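Local coordinates for protein acyl-CoA dehydrogenase (Geobacillus kaustophilus, PDB 2PG0) that binds FAD and probably catalyses the flavin-dependent alpha,beta-dehydrogenation of acyl thioesters, as other members of the acyl-CoA dehydrogenase family do, at residues 376-379 with 380-384; 32-35 with 36-39. All blocks are in the same frame, centred on the assembly; numbering follows the deposited sequence.

Contact 1: 376-379 with 380-384; sequences KTII and ARQLD
I379 and L383 meet one turn apart on the last helix of the acyl-CoA dehydrogenase C-terminal domain, and the way they do so illustrates how an alpha-helix finishes. Their branches touch lightly, I379 CG2 lying 4.2 Å from L383 CD1. The I379 methyl reaches forward along the helix because CG2 stands anti to the backbone N. L383 also folds back over the carbonyl of its partner, its CG 3.5 Å from I379 O.

Four successive i to i+4 bonds form the next shell. A380 N to K376 O measures 2.9 Å and is the straightest, at 164°; R381 N to T377 O and Q382 N to I378 O are nearly as straight. From L383 N to I379 O the length is again 2.9 Å, yet the N-H angle falls to 130°, and L383 N also makes a weak bond to A380 O. The regular pattern is thus giving way just before D384, whose positive phi takes the chain out of the helix.

Farther out, the helix is held from two sides. I378 and I379 rest on helix 319-343, and Q382 NE2 bonds to T320. K376, salt-bridged through NZ to E293 of the second subunit, also makes a cation-pi contact with W327 of the same chain; F289 of that second subunit packs on K376 and T377. T377 OG1 bonds back to the carbonyl of E373, an FAD-binding residue, and its side chain is about 5 Å from bound FAD, so this helix borders the cofactor site. Q382 CG, anti to its own carbonyl carbon (chi1 -58°), sits 3.2 Å from I378 O.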
loop_
_atom_site.group_PDB
_atom_site.type_symbol
_atom_site.label_atom_id
_atom_site.label_comp_id
_atom_site.label_asym_id
_atom_site.label_seq_id
_atom_site.Cartn_x
_atom_site.Cartn_y
_atom_site.Cartn_z
ATOM N N LYS A 376 -11.626 9.073 10.530
ATOM C CA LYS A 376 -11.946 7.643 10.622
ATOM C C LYS A 376 -12.767 7.314 11.883
ATOM O O LYS A 376 -13.646 6.450 11.852
ATOM C CB LYS A 376 -10.673 6.809 10.526
ATOM C CG LYS A 376 -10.005 6.915 9.152
ATOM C CD LYS A 376 -8.680 6.174 9.101
ATOM C CE LYS A 376 -7.924 6.512 7.817
ATOM N NZ LYS A 376 -6.584 5.860 7.794
ATOM N N THR A 377 -12.492 8.027 12.972
ATOM C CA THR A 377 -13.258 7.895 14.218
ATOM C C THR A 377 -14.727 8.263 13.974
ATOM O O THR A 377 -15.630 7.530 14.378
ATOM C CB THR A 377 -12.654 8.764 15.344
ATOM O OG1 THR A 377 -11.334 8.297 15.653
ATOM C CG2 THR A 377 -13.513 8.714 16.613
ATOM N N ILE A 378 -14.942 9.388 13.294
ATOM C CA ILE A 378 -16.284 9.874 12.971
ATOM C C ILE A 378 -17.007 8.874 12.074
ATOM O O ILE A 378 -18.178 8.548 12.313
ATOM C CB ILE A 378 -16.236 11.301 12.335
ATOM C CG1 ILE A 378 -15.805 12.329 13.386
ATOM C CG2 ILE A 378 -17.590 11.689 11.722
ATOM C CD1 ILE A 378 -15.313 13.646 12.800
ATOM N N ILE A 379 -16.303 8.359 11.064
ATOM C CA ILE A 379 -16.905 7.394 10.147
ATOM C C ILE A 379 -17.351 6.132 10.902
ATOM O O ILE A 379 -18.470 5.662 10.716
ATOM C CB ILE A 379 -15.963 7.040 8.966
ATOM C CG1 ILE A 379 -15.749 8.264 8.066
ATOM C CG2 ILE A 379 -16.525 5.856 8.130
ATOM C CD1 ILE A 379 -14.482 8.179 7.196
ATOM N N ALA A 380 -16.466 5.603 11.748
ATOM C CA ALA A 380 -16.754 4.389 12.523
ATOM C C ALA A 380 -17.984 4.592 13.416
ATOM O O ALA A 380 -18.834 3.705 13.528
ATOM C CB ALA A 380 -15.549 3.987 13.347
ATOM N N ARG A 381 -18.084 5.774 14.018
ATOM C CA ARG A 381 -19.234 6.120 14.849
ATOM C C ARG A 381 -20.522 6.079 14.028
ATOM O O ARG A 381 -21.529 5.537 14.480
ATOM C CB ARG A 381 -19.047 7.496 15.504
ATOM C CG ARG A 381 -20.101 7.814 16.553
ATOM C CD ARG A 381 -19.964 9.225 17.097
ATOM N NE ARG A 381 -21.045 9.520 18.040
ATOM C CZ ARG A 381 -22.239 10.005 17.699
ATOM N NH1 ARG A 381 -22.525 10.280 16.429
ATOM N NH2 ARG A 381 -23.151 10.230 18.640
ATOM N N GLN A 382 -20.477 6.634 12.819
ATOM C CA GLN A 382 -21.638 6.646 11.915
ATOM C C GLN A 382 -21.978 5.256 11.352
ATOM O O GLN A 382 -23.103 5.018 10.912
ATOM C CB GLN A 382 -21.418 7.643 10.770
ATOM C CG GLN A 382 -21.151 9.087 11.211
ATOM C CD GLN A 382 -22.407 9.837 11.609
ATOM O OE1 GLN A 382 -22.602 10.159 12.781
ATOM N NE2 GLN A 382 -23.266 10.122 10.632
ATOM N N LEU A 383 -21.012 4.339 11.370
ATOM C CA LEU A 383 -21.249 2.967 10.913
ATOM C C LEU A 383 -21.992 2.126 11.944
ATOM O O LEU A 383 -22.441 1.023 11.628
ATOM C CB LEU A 383 -19.931 2.263 10.556
ATOM C CG LEU A 383 -19.230 2.618 9.245
ATOM C CD1 LEU A 383 -17.835 1.998 9.247
ATOM C CD2 LEU A 383 -20.038 2.142 8.042
ATOM N N ASP A 384 -22.097 2.642 13.169
ATOM C CA ASP A 384 -22.717 1.923 14.288
ATOM C C ASP A 384 -22.012 0.589 14.578
ATOM O O ASP A 384 -22.354 -0.452 14.004
ATOM C CB ASP A 384 -24.217 1.722 14.035
ATOM C CG ASP A 384 -24.917 1.014 15.180
ATOM O OD1 ASP A 384 -24.552 1.251 16.350
ATOM O OD2 ASP A 384 -25.841 0.219 14.900
#

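Contact 2: 32-35 with 36-39; sequences HYND and WEKR
W36 lies across the first turn of the short helix 33-39, with one indole face against H32 and the CA of Y33. In this apolar and aromatic layer H32 CB sits 3.3 Å above the indole plane, toward its rim. The imidazole is slid so far aside that the two rings barely overlap, their planes 30° apart. Y33 crosses W36 at about a right angle, CD1 being 4.0 Å from CE3, and F46 meets the indole edge-to-face.

Among the hydrogen bonds, four i to i+4 backbone links join the segments, beginning with W36 N to H32 O at 3.1 Å. One water lies in the indole plane, accepting from W36 NE1 at 2.9 Å and also bonding H32 ND1. Y33 OH bonds S87 N, while its ring and the E37 carboxylate cross obliquely, E37 CD 3.5 Å from Y33 CE2.

Charge plays a looser part: D35 OD1 and K38 NZ, 4.4 Å apart, stop short of a salt bridge. An alanine in place of W36 would probably open a gap beside H32 and F46 and cost the water its indole donor. Y33 and W36 are buried while N34, D35, K38 and R39 are exposed, so the helix is amphipathic.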
loop_
_atom_site.group_PDB
_atom_site.type_symbol
_atom_site.label_atom_id
_atom_site.label_comp_id
_atom_site.label_asym_id
_atom_site.label_seq_id
_atom_site.Cartn_x
_atom_site.Cartn_y
_atom_site.Cartn_z
ATOM N N HIS A 32 3.384 37.134 -7.860
ATOM C CA HIS A 32 3.782 37.660 -6.540
ATOM C C HIS A 32 3.992 36.557 -5.494
ATOM O O HIS A 32 4.549 36.814 -4.423
ATOM C CB HIS A 32 2.688 38.567 -5.966
ATOM C CG HIS A 32 2.409 39.802 -6.765
ATOM N ND1 HIS A 32 2.801 41.057 -6.349
ATOM C CD2 HIS A 32 1.734 39.983 -7.926
ATOM C CE1 HIS A 32 2.393 41.956 -7.226
ATOM N NE2 HIS A 32 1.753 41.330 -8.200
ATOM N N TYR A 33 3.497 35.355 -5.777
ATOM C CA TYR A 33 3.404 34.308 -4.751
ATOM C C TYR A 33 4.744 33.988 -4.088
ATOM O O TYR A 33 4.815 33.886 -2.863
ATOM C CB TYR A 33 2.771 33.046 -5.333
ATOM C CG TYR A 33 2.386 32.000 -4.307
ATOM C CD1 TYR A 33 1.145 32.049 -3.671
ATOM C CD2 TYR A 33 3.256 30.952 -3.985
ATOM C CE1 TYR A 33 0.777 31.081 -2.737
ATOM C CE2 TYR A 33 2.892 29.974 -3.051
ATOM C CZ TYR A 33 1.656 30.050 -2.436
ATOM O OH TYR A 33 1.284 29.099 -1.522
ATOM N N ASN A 34 5.797 33.845 -4.893
ATOM C CA ASN A 34 7.130 33.509 -4.372
ATOM C C ASN A 34 7.685 34.571 -3.417
ATOM O O ASN A 34 8.326 34.239 -2.414
ATOM C CB ASN A 34 8.116 33.235 -5.521
ATOM C CG ASN A 34 7.776 31.964 -6.307
ATOM O OD1 ASN A 34 6.818 31.255 -5.995
ATOM N ND2 ASN A 34 8.569 31.676 -7.336
ATOM N N ASP A 35 7.419 35.842 -3.727
ATOM C CA ASP A 35 7.790 36.960 -2.850
ATOM C C ASP A 35 7.045 36.919 -1.516
ATOM O O ASP A 35 7.614 37.218 -0.462
ATOM C CB ASP A 35 7.517 38.297 -3.541
ATOM C CG ASP A 35 8.571 38.653 -4.564
ATOM O OD1 ASP A 35 9.626 37.979 -4.601
ATOM O OD2 ASP A 35 8.348 39.624 -5.330
ATOM N N TRP A 36 5.771 36.550 -1.572
ATOM C CA TRP A 36 4.960 36.442 -0.369
ATOM C C TRP A 36 5.525 35.371 0.562
ATOM O O TRP A 36 5.578 35.555 1.777
ATOM C CB TRP A 36 3.529 36.084 -0.724
ATOM C CG TRP A 36 2.780 37.107 -1.507
ATOM C CD1 TRP A 36 3.115 38.420 -1.711
ATOM C CD2 TRP A 36 1.531 36.901 -2.168
ATOM N NE1 TRP A 36 2.150 39.039 -2.481
ATOM C CE2 TRP A 36 1.162 38.131 -2.765
ATOM C CE3 TRP A 36 0.683 35.794 -2.314
ATOM C CZ2 TRP A 36 -0.019 38.280 -3.497
ATOM C CZ3 TRP A 36 -0.491 35.946 -3.041
ATOM C CH2 TRP A 36 -0.828 37.179 -3.623
ATOM N N GLU A 37 5.944 34.252 -0.020
ATOM C CA GLU A 37 6.545 33.176 0.759
ATOM C C GLU A 37 7.826 33.624 1.449
ATOM O O GLU A 37 8.054 33.299 2.618
ATOM C CB GLU A 37 6.805 31.964 -0.119
ATOM C CG GLU A 37 5.541 31.292 -0.562
ATOM C CD GLU A 37 5.813 29.907 -1.044
ATOM O OE1 GLU A 37 6.513 29.773 -2.074
ATOM O OE2 GLU A 37 5.349 28.956 -0.374
ATOM N N LYS A 38 8.644 34.381 0.723
ATOM C CA LYS A 38 9.876 34.954 1.264
ATOM C C LYS A 38 9.615 35.869 2.455
ATOM O O LYS A 38 10.342 35.819 3.447
ATOM C CB LYS A 38 10.617 35.739 0.182
ATOM C CG LYS A 38 11.298 34.893 -0.864
ATOM C CD LYS A 38 11.974 35.801 -1.877
ATOM C CE LYS A 38 12.748 35.016 -2.915
ATOM N NZ LYS A 38 13.456 35.955 -3.834
ATOM N N ARG A 39 8.579 36.700 2.348
ATOM C CA ARG A 39 8.208 37.634 3.415
ATOM C C ARG A 39 7.509 36.930 4.580
ATOM O O ARG A 39 7.559 37.412 5.708
ATOM C CB ARG A 39 7.321 38.765 2.877
ATOM C CG ARG A 39 7.958 39.606 1.767
ATOM C CD ARG A 39 8.854 40.710 2.309
ATOM N NE ARG A 39 8.070 41.838 2.815
ATOM C CZ ARG A 39 7.612 42.841 2.065
ATOM N NH1 ARG A 39 7.851 42.871 0.757
ATOM N NH2 ARG A 39 6.907 43.818 2.627
HETATM O O HOH W 1 2.705 41.685 -3.550
HETATM O O HOH W 2 2.863 27.927 -0.102
#

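From the N terminus, the chain first reaches contact 2, in the N-terminal domain, where 32-35 leads directly into 36-39. It then passes through the remaining N-terminal helices, the beta-sheets of the middle domain and the long C-terminal helices before contact 1 arises on helix 372-382. Neither contact closes a loop, since each joins adjoining segments along one helix and its end; they stand in series, without nesting or crossing. The centres of contact 1 and contact 2 are about 41 Å apart, on opposite sides of the chain's centre. Contact 2 links its helix to helix 354-361 and nearby loops, whereas contact 1 sits between helix 319-343 and the second subunit, beside FAD.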